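Local structure of beta-N-acetylhexosaminidase (Arthrobacter aurescens, 3RCN) at residues Q107-G110 with P111-R115; L82-S85 with D86-I90; A231-D235 with R236-V240. The protein probably hydrolyses terminal non-reducing N-acetyl-D-hexosamine residues of N-acetyl-beta-D-hexosaminides, as a member of glycosyl hydrolase family 20. One frame throughout, in Å; residues are numbered along the deposited sequence.

Contact 1: residues Q107-G110 with P111-R115; sequences QLLG and PAALR
L109 and A113 meet through their beta carbons, L109 CB lying 4.0 Å from A113 CB, and this is the packed side of the turn. With CG anti to the carbonyl carbon (chi1 -64°), L109 CD1 stays loosely alongside at 4.5 Å from A113 CB, while CD2 leads off. A113 is buried, enclosed further by L106 and W125. Just beneath it the backbone closes on itself, A113 N donating to G110 O at 3.0 Å from above the carbonyl plane. The arrangement is a helix end followed directly by a 3-10 turn. Helix 95-109 finishes with G110 N bonded to Q107 O at 3.2 Å; G110 then leaves helical geometry at positive phi, where a beta carbon would be jammed against L109 O, and residues 111-114 wind into the 3-10 segment, held also by L114 N to P111 O. The looser side is that of P111 and A112: across the turn A112 makes almost no side-chain contact, P111 CB points away overall, and both stay partly exposed. Their cover comes from elsewhere: A504 on the proline, V119 and V120 on A112. R115 sends NH1 to salt bridges with E228 and D225 of the second subunit.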
ATOM      1  N   GLN A 107      -0.983   9.727  19.533  1.00 45.76           N
ATOM      2  CA  GLN A 107      -1.413  11.093  19.247  1.00 45.56           C
ATOM      3  C   GLN A 107      -0.731  12.108  20.168  1.00 48.35           C
ATOM      4  O   GLN A 107      -0.345  13.188  19.719  1.00 49.50           O
ATOM      5  CB  GLN A 107      -2.929  11.234  19.321  1.00 49.77           C
ATOM      6  CG  GLN A 107      -3.673  10.407  18.292  1.00 53.89           C
ATOM      7  CD  GLN A 107      -5.056  10.948  18.000  1.00 51.70           C
ATOM      8  OE1 GLN A 107      -5.556  11.832  18.701  1.00 46.68           O
ATOM      9  NE2 GLN A 107      -5.677  10.431  16.951  1.00 54.11           N
ATOM     10  N   LEU A 108      -0.572  11.758  21.444  1.00 46.64           N
ATOM     11  CA  LEU A 108       0.127  12.627  22.401  1.00 45.63           C
ATOM     12  C   LEU A 108       1.618  12.883  22.060  1.00 44.28           C
ATOM     13  O   LEU A 108       2.156  13.963  22.345  1.00 41.98           O
ATOM     14  CB  LEU A 108      -0.004  12.078  23.829  1.00 40.28           C
ATOM     15  CG  LEU A 108      -1.328  12.276  24.562  1.00 40.58           C
ATOM     16  CD1 LEU A 108      -1.249  11.620  25.920  1.00 44.70           C
ATOM     17  CD2 LEU A 108      -1.681  13.753  24.711  1.00 37.50           C
ATOM     18  N   LEU A 109       2.275  11.892  21.456  1.00 37.07           N
ATOM     19  CA  LEU A 109       3.671  12.027  21.051  1.00 38.83           C
ATOM     20  C   LEU A 109       3.853  12.853  19.779  1.00 42.19           C
ATOM     21  O   LEU A 109       4.939  13.384  19.540  1.00 57.89           O
ATOM     22  CB  LEU A 109       4.322  10.654  20.869  1.00 34.23           C
ATOM     23  CG  LEU A 109       4.432   9.799  22.131  1.00 36.13           C
ATOM     24  CD1 LEU A 109       4.519   8.323  21.792  1.00 37.15           C
ATOM     25  CD2 LEU A 109       5.606  10.217  22.998  1.00 34.44           C
ATOM     26  N   GLY A 110       2.800  12.960  18.974  1.00 33.03           N
ATOM     27  CA  GLY A 110       2.838  13.723  17.733  1.00 33.30           C
ATOM     28  C   GLY A 110       2.882  12.866  16.477  1.00 41.24           C
ATOM     29  O   GLY A 110       3.122  11.661  16.564  1.00 45.85           O
ATOM     30  N   PRO A 111       2.663  13.487  15.300  1.00 47.06           N
ATOM     31  CA  PRO A 111       2.540  12.770  14.023  1.00 45.74           C
ATOM     32  C   PRO A 111       3.734  11.885  13.665  1.00 42.91           C
ATOM     33  O   PRO A 111       3.538  10.924  12.913  1.00 44.92           O
ATOM     34  CB  PRO A 111       2.395  13.901  12.993  1.00 44.00           C
ATOM     35  CG  PRO A 111       1.855  15.039  13.763  1.00 45.94           C
ATOM     36  CD  PRO A 111       2.507  14.939  15.114  1.00 47.38           C
ATOM     37  N   ALA A 112       4.933  12.180  14.171  1.00 27.16           N
ATOM     38  CA  ALA A 112       6.096  11.364  13.792  1.00 34.94           C
ATOM     39  C   ALA A 112       5.995   9.965  14.394  1.00 35.23           C
ATOM     40  O   ALA A 112       6.642   9.019  13.937  1.00 38.52           O
ATOM     41  CB  ALA A 112       7.398  12.029  14.191  1.00 30.12           C
ATOM     42  N   ALA A 113       5.164   9.849  15.416  1.00 28.65           N
ATOM     43  CA  ALA A 113       4.898   8.571  16.055  1.00 32.38           C
ATOM     44  C   ALA A 113       4.084   7.631  15.162  1.00 40.99           C
ATOM     45  O   ALA A 113       4.032   6.434  15.423  1.00 42.82           O
ATOM     46  CB  ALA A 113       4.197   8.793  17.373  1.00 21.31           C
ATOM     47  N   LEU A 114       3.468   8.173  14.107  1.00 41.29           N
ATOM     48  CA  LEU A 114       2.692   7.376  13.143  1.00 36.22           C
ATOM     49  C   LEU A 114       3.445   6.941  11.886  1.00 41.40           C
ATOM     50  O   LEU A 114       2.889   6.245  11.031  1.00 37.76           O
ATOM     51  CB  LEU A 114       1.454   8.158  12.705  1.00 36.23           C
ATOM     52  CG  LEU A 114       0.596   8.607  13.881  1.00 35.12           C
ATOM     53  CD1 LEU A 114      -0.510   9.532  13.425  1.00 43.10           C
ATOM     54  CD2 LEU A 114       0.043   7.382  14.568  1.00 30.39           C
ATOM     55  N   ARG A 115       4.696   7.375  11.752  1.00 46.26           N
ATOM     56  CA  ARG A 115       5.518   6.955  10.627  1.00 41.14           C
ATOM     57  C   ARG A 115       5.996   5.515  10.816  1.00 36.99           C
ATOM     58  O   ARG A 115       6.039   5.009  11.932  1.00 43.96           O
ATOM     59  CB  ARG A 115       6.707   7.901  10.455  1.00 42.01           C
ATOM     60  CG  ARG A 115       6.315   9.357  10.275  1.00 42.84           C
ATOM     61  CD  ARG A 115       5.970   9.677   8.833  1.00 37.70           C
ATOM     62  NE  ARG A 115       5.566  11.072   8.664  1.00 32.24           N
ATOM     63  CZ  ARG A 115       5.306  11.635   7.486  1.00 29.98           C
ATOM     64  NH1 ARG A 115       5.422  10.927   6.371  1.00 17.21           N
ATOM     65  NH2 ARG A 115       4.947  12.913   7.421  1.00 34.31           N
TER

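Contact 2: residues L82-S85 with D86-I90; sequences LEVS and DAVVI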
ATOM      1  N   LEU A  82      -5.642   6.982  31.016  1.00 44.59           N
ATOM      2  CA  LEU A  82      -4.238   7.235  30.662  1.00 43.47           C
ATOM      3  C   LEU A  82      -3.593   8.306  31.536  1.00 44.86           C
ATOM      4  O   LEU A  82      -4.065   9.441  31.630  1.00 39.26           O
ATOM      5  CB  LEU A  82      -4.091   7.562  29.170  1.00 41.82           C
ATOM      6  CG  LEU A  82      -2.815   8.245  28.671  1.00 43.57           C
ATOM      7  CD1 LEU A  82      -1.576   7.601  29.237  1.00 50.21           C
ATOM      8  CD2 LEU A  82      -2.773   8.206  27.161  1.00 42.10           C
ATOM      9  N   GLU A  83      -2.497   7.927  32.173  1.00 56.14           N
ATOM     10  CA  GLU A  83      -1.882   8.767  33.188  1.00 65.13           C
ATOM     11  C   GLU A  83      -0.407   9.018  32.894  1.00 61.73           C
ATOM     12  O   GLU A  83       0.361   8.075  32.692  1.00 57.40           O
ATOM     13  CB  GLU A  83      -2.046   8.104  34.558  1.00 79.39           C
ATOM     14  CG  GLU A  83      -1.540   8.939  35.707  1.00 92.87           C
ATOM     15  CD  GLU A  83      -2.266  10.261  35.813  1.00 99.79           C
ATOM     16  OE1 GLU A  83      -3.494  10.288  35.550  1.00 94.97           O
ATOM     17  OE2 GLU A  83      -1.602  11.269  36.149  1.00103.60           O
ATOM     18  N   VAL A  84      -0.022  10.294  32.876  1.00 61.99           N
ATOM     19  CA  VAL A  84       1.363  10.696  32.620  1.00 55.23           C
ATOM     20  C   VAL A  84       2.008  11.379  33.848  1.00 59.82           C
ATOM     21  O   VAL A  84       1.547  12.408  34.337  1.00 61.14           O
ATOM     22  CB  VAL A  84       1.453  11.595  31.382  1.00 57.38           C
ATOM     23  CG1 VAL A  84       2.832  11.492  30.749  1.00 59.99           C
ATOM     24  CG2 VAL A  84       0.386  11.194  30.380  1.00 55.16           C
ATOM     25  N   SER A  85       3.135  10.816  34.260  1.00 63.94           N
ATOM     26  CA  SER A  85       3.690  10.864  35.615  1.00 63.45           C
ATOM     27  C   SER A  85       5.185  10.672  35.438  1.00 61.07           C
ATOM     28  O   SER A  85       5.733  11.021  34.396  1.00 58.70           O
ATOM     29  CB  SER A  85       3.142   9.749  36.495  1.00 69.00           C
ATOM     30  OG  SER A  85       1.821  10.027  36.902  1.00 81.74           O
ATOM     31  N   ASP A  86       5.859  10.262  36.504  1.00 61.03           N
ATOM     32  CA  ASP A  86       7.194   9.675  36.358  1.00 73.82           C
ATOM     33  C   ASP A  86       7.205   8.542  35.289  1.00 59.58           C
ATOM     34  O   ASP A  86       8.273   8.161  34.779  1.00 55.07           O
ATOM     35  CB  ASP A  86       7.698   9.146  37.708  1.00 86.70           C
ATOM     36  CG  ASP A  86       6.894   7.943  38.213  1.00 97.99           C
ATOM     37  OD1 ASP A  86       5.711   8.121  38.586  1.00101.05           O
ATOM     38  OD2 ASP A  86       7.453   6.821  38.250  1.00 98.24           O
ATOM     39  N   ALA A  87       6.030   7.979  34.991  1.00 54.83           N
ATOM     40  CA  ALA A  87       5.862   6.997  33.907  1.00 43.48           C
ATOM     41  C   ALA A  87       4.558   7.189  33.119  1.00 47.16           C
ATOM     42  O   ALA A  87       3.686   7.974  33.502  1.00 50.02           O
ATOM     43  CB  ALA A  87       5.951   5.572  34.445  1.00 41.82           C
ATOM     44  N   VAL A  88       4.443   6.482  32.001  1.00 44.09           N
ATOM     45  CA  VAL A  88       3.201   6.461  31.236  1.00 41.11           C
ATOM     46  C   VAL A  88       2.357   5.256  31.645  1.00 48.00           C
ATOM     47  O   VAL A  88       2.731   4.117  31.382  1.00 56.50           O
ATOM     48  CB  VAL A  88       3.501   6.380  29.733  1.00 40.67           C
ATOM     49  CG1 VAL A  88       2.236   6.090  28.934  1.00 37.27           C
ATOM     50  CG2 VAL A  88       4.165   7.669  29.275  1.00 35.16           C
ATOM     51  N   VAL A  89       1.220   5.503  32.288  1.00 43.68           N
ATOM     52  CA  VAL A  89       0.401   4.410  32.802  1.00 42.38           C
ATOM     53  C   VAL A  89      -0.973   4.336  32.137  1.00 45.68           C
ATOM     54  O   VAL A  89      -1.790   5.244  32.273  1.00 52.00           O
ATOM     55  CB  VAL A  89       0.215   4.526  34.325  1.00 44.04           C
ATOM     56  CG1 VAL A  89      -0.722   3.440  34.825  1.00 45.86           C
ATOM     57  CG2 VAL A  89       1.550   4.431  35.021  1.00 43.23           C
ATOM     58  N   ILE A  90      -1.222   3.246  31.418  1.00 44.68           N
ATOM     59  CA  ILE A  90      -2.503   3.044  30.746  1.00 36.03           C
ATOM     60  C   ILE A  90      -3.261   1.925  31.428  1.00 35.95           C
ATOM     61  O   ILE A  90      -2.831   0.773  31.379  1.00 38.36           O
ATOM     62  CB  ILE A  90      -2.314   2.674  29.263  1.00 32.91           C
ATOM     63  CG1 ILE A  90      -1.667   3.825  28.499  1.00 37.27           C
ATOM     64  CG2 ILE A  90      -3.645   2.338  28.615  1.00 34.64           C
ATOM     65  CD1 ILE A  90      -1.239   3.443  27.095  1.00 35.42           C
TER
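L82 lies across V88 and I90 on one face of a beta hairpin, strands 80-84 and 88-92, whose short segments run antiparallel at 168°. The hairpin forms the middle of the mixed six-stranded sheet of the family 20 N-terminal domain, with strand 125-134 flanking it next to 80-84 and strand 67-71 next to 88-92. L82 and I90 are a non-hydrogen-bonded pair whose side chains cross at a slant. Because CG of L82 stands anti to its own backbone N (chi1 162°), the branch swings over the neighbouring strand: L82 CD1 comes within 3.8 Å of I90 CG1 and, on the diagonal, 4.1 Å of V88 CG1. Nearer the turn, V84 and V88 face each other more loosely, V84 CG1 lying 4.3 Å from V88 CG2. This apolar face is covered by helix 95-109, with T104 and L108 on L82 and L105 on V88.

E83 and V89 share the other face. They touch near their roots, E83 CB standing 4.2 Å from V89 CB; beyond that the glutamate chain bends at chi2 and carries its carboxylate away, toward a weak hydrogen bond with S131 OG, while V89 leans on R68 and L70. Their backbones make a hydrogen-bonded pair. V89 N reaches E83 O at 2.7 Å, almost perfectly straight (178°) and in the carbonyl plane. The return bond, E83 N to V89 O at 2.8 Å, is more bent, its donor tilted from the plane. Residues 85-87 turn the chain round with D86 exposed at the tip, and across the base of this turn S85 N makes a weak, strongly bent bond to A87 O at 3.0 Å.

Contact 3: residues A231-D235 with R236-V240; sequences AFAAD and RHITV
R236 folds back along the last turn of helix 223-235 and lays its guanidinium flat on the ring of F232. Its CB sits 3.8 Å from A233 O; CG then passes the F232 carbonyl, and a bend at chi2 (141°) turns the chain so that CD lies 3.8 Å from F232 CE1. NE continues over CE1 and makes a salt bridge with E162 of helix 154-166. CZ stands 3.5 Å from the ring centroid, a cation-pi stack with planes 12° apart. The backbone beneath is a Schellman motif, with H237 as C-prime residue at positive phi: I238 N donates to A233 O at 2.8 Å, H237 N to A234 O at 3.1 Å. It turns the helix into strand 239-243 of the catalytic alpha-beta barrel, and A233 CB packs on V240 CG2 at 3.6 Å. Replacing R236 with an alanine would probably cost E162 this salt-bridge partner and leave that face of F232 without its stacked guanidinium. At the tip the two nitrogens part: NH2 lies over F232 CZ and CE2, whereas NH1 donates to F232 O at 3.1 Å and to a water at the guanidinium edge, which in turn donates to D235 OD2 at 2.7 Å.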
ATOM      1  N   ALA A 231      -6.739 -11.583  10.698  1.00 27.79           N
ATOM      2  CA  ALA A 231      -5.755 -11.533  11.782  1.00 25.47           C
ATOM      3  C   ALA A 231      -5.206 -10.117  11.997  1.00 27.21           C
ATOM      4  O   ALA A 231      -5.050  -9.667  13.137  1.00 27.80           O
ATOM      5  CB  ALA A 231      -4.629 -12.507  11.523  1.00 22.93           C
ATOM      6  N   PHE A 232      -4.927  -9.420  10.898  1.00 21.51           N
ATOM      7  CA  PHE A 232      -4.445  -8.043  10.962  1.00 35.18           C
ATOM      8  C   PHE A 232      -5.484  -7.182  11.684  1.00 29.88           C
ATOM      9  O   PHE A 232      -5.153  -6.443  12.613  1.00 29.13           O
ATOM     10  CB  PHE A 232      -4.152  -7.518   9.541  1.00 39.11           C
ATOM     11  CG  PHE A 232      -3.392  -6.211   9.492  1.00 34.01           C
ATOM     12  CD1 PHE A 232      -4.064  -4.999   9.461  1.00 36.53           C
ATOM     13  CD2 PHE A 232      -2.011  -6.195   9.420  1.00 36.04           C
ATOM     14  CE1 PHE A 232      -3.368  -3.792   9.382  1.00 34.24           C
ATOM     15  CE2 PHE A 232      -1.308  -4.991   9.362  1.00 30.14           C
ATOM     16  CZ  PHE A 232      -1.990  -3.795   9.339  1.00 31.03           C
ATOM     17  N   ALA A 233      -6.746  -7.296  11.277  1.00 26.03           N
ATOM     18  CA  ALA A 233      -7.819  -6.561  11.944  1.00 25.86           C
ATOM     19  C   ALA A 233      -7.979  -6.956  13.428  1.00 31.99           C
ATOM     20  O   ALA A 233      -8.274  -6.120  14.281  1.00 31.53           O
ATOM     21  CB  ALA A 233      -9.115  -6.747  11.209  1.00 23.90           C
ATOM     22  N   ALA A 234      -7.782  -8.231  13.733  1.00 31.33           N
ATOM     23  CA  ALA A 234      -7.998  -8.711  15.089  1.00 30.92           C
ATOM     24  C   ALA A 234      -6.912  -8.194  16.035  1.00 35.38           C
ATOM     25  O   ALA A 234      -7.175  -7.900  17.216  1.00 31.18           O
ATOM     26  CB  ALA A 234      -8.067 -10.232  15.106  1.00 27.89           C
ATOM     27  N   ASP A 235      -5.692  -8.070  15.517  1.00 34.96           N
ATOM     28  CA  ASP A 235      -4.611  -7.470  16.298  1.00 34.65           C
ATOM     29  C   ASP A 235      -4.958  -6.027  16.665  1.00 29.61           C
ATOM     30  O   ASP A 235      -4.519  -5.513  17.683  1.00 35.36           O
ATOM     31  CB  ASP A 235      -3.291  -7.502  15.522  1.00 50.64           C
ATOM     32  CG  ASP A 235      -2.569  -8.846  15.623  1.00 53.67           C
ATOM     33  OD1 ASP A 235      -3.000  -9.711  16.439  1.00 48.13           O
ATOM     34  OD2 ASP A 235      -1.553  -9.014  14.893  1.00 44.89           O
ATOM     35  N   ARG A 236      -5.708  -5.369  15.790  1.00 28.22           N
ATOM     36  CA  ARG A 236      -6.204  -4.007  16.014  1.00 26.80           C
ATOM     37  C   ARG A 236      -7.641  -3.902  16.573  1.00 32.30           C
ATOM     38  O   ARG A 236      -8.251  -2.824  16.532  1.00 29.77           O
ATOM     39  CB  ARG A 236      -5.987  -3.142  14.769  1.00 25.38           C
ATOM     40  CG  ARG A 236      -4.501  -2.871  14.482  1.00 22.51           C
ATOM     41  CD  ARG A 236      -4.217  -2.922  12.989  1.00 24.20           C
ATOM     42  NE  ARG A 236      -2.792  -2.839  12.693  1.00 36.17           N
ATOM     43  CZ  ARG A 236      -1.951  -3.871  12.694  1.00 37.69           C
ATOM     44  NH1 ARG A 236      -2.372  -5.092  12.992  1.00 32.54           N
ATOM     45  NH2 ARG A 236      -0.675  -3.677  12.396  1.00 42.47           N
ATOM     46  N   HIS A 237      -8.226  -5.041  16.955  1.00 27.75           N
ATOM     47  CA  HIS A 237      -9.539  -5.049  17.612  1.00 33.07           C
ATOM     48  C   HIS A 237     -10.636  -4.547  16.692  1.00 37.67           C
ATOM     49  O   HIS A 237     -11.564  -3.848  17.095  1.00 32.65           O
ATOM     50  CB  HIS A 237      -9.510  -4.287  18.943  1.00 25.69           C
ATOM     51  CG  HIS A 237      -8.666  -4.962  19.972  1.00 36.04           C
ATOM     52  ND1 HIS A 237      -9.128  -6.014  20.735  1.00 38.24           N
ATOM     53  CD2 HIS A 237      -7.367  -4.792  20.315  1.00 34.94           C
ATOM     54  CE1 HIS A 237      -8.159  -6.437  21.526  1.00 40.92           C
ATOM     55  NE2 HIS A 237      -7.081  -5.710  21.292  1.00 37.95           N
ATOM     56  N   ILE A 238     -10.506  -4.925  15.436  1.00 37.58           N
ATOM     57  CA  ILE A 238     -11.530  -4.657  14.461  1.00 33.59           C
ATOM     58  C   ILE A 238     -12.159  -5.992  14.065  1.00 31.72           C
ATOM     59  O   ILE A 238     -11.454  -6.970  13.779  1.00 28.44           O
ATOM     60  CB  ILE A 238     -10.931  -3.921  13.257  1.00 25.97           C
ATOM     61  CG1 ILE A 238     -10.393  -2.561  13.714  1.00 28.61           C
ATOM     62  CG2 ILE A 238     -11.950  -3.771  12.152  1.00 25.61           C
ATOM     63  CD1 ILE A 238      -9.449  -1.902  12.727  1.00 32.23           C
ATOM     64  N   THR A 239     -13.488  -6.032  14.089  1.00 27.61           N
ATOM     65  CA  THR A 239     -14.230  -7.209  13.677  1.00 31.83           C
ATOM     66  C   THR A 239     -14.474  -7.066  12.176  1.00 33.23           C
ATOM     67  O   THR A 239     -14.855  -5.988  11.711  1.00 33.41           O
ATOM     68  CB  THR A 239     -15.557  -7.317  14.462  1.00 35.16           C
ATOM     69  OG1 THR A 239     -15.272  -7.598  15.839  1.00 32.28           O
ATOM     70  CG2 THR A 239     -16.456  -8.423  13.898  1.00 39.59           C
ATOM     71  N   VAL A 240     -14.206  -8.124  11.417  1.00 27.60           N
ATOM     72  CA  VAL A 240     -14.456  -8.090   9.979  1.00 28.12           C
ATOM     73  C   VAL A 240     -15.732  -8.863   9.633  1.00 31.05           C
ATOM     74  O   VAL A 240     -15.769 -10.095   9.713  1.00 28.05           O
ATOM     75  CB  VAL A 240     -13.288  -8.690   9.175  1.00 26.53           C
ATOM     76  CG1 VAL A 240     -13.629  -8.702   7.699  1.00 22.79           C
ATOM     77  CG2 VAL A 240     -11.998  -7.893   9.405  1.00 35.65           C
TER
HETATM   78  O   HOH W   1      -0.731  -7.551  12.741  1.00 38.51           O

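Overall arrangement
Contacts 1 and 2 belong to the N-terminal domain, centres about 17 Å apart, and touch where L108 CD1 packs on L82 CD2 at 3.9 Å. Contact 3, in the catalytic barrel, is centred about 21 Å from contact 1 and 26 Å from contact 2, nearest atoms about 11 Å from either. Helix 95-109 bridges the domains: its far end forms contact 1, its C-terminal part also covers contact 2, and A95, A96 and F99 meet H237 and R236. R115 pairs with D225 and E228 of the second subunit, on the helix whose end forms contact 3. All three lie away from E316, the predicted proton donor; a glycerol, probably from the crystallisation liquor, is hydrogen-bonded to D235 O.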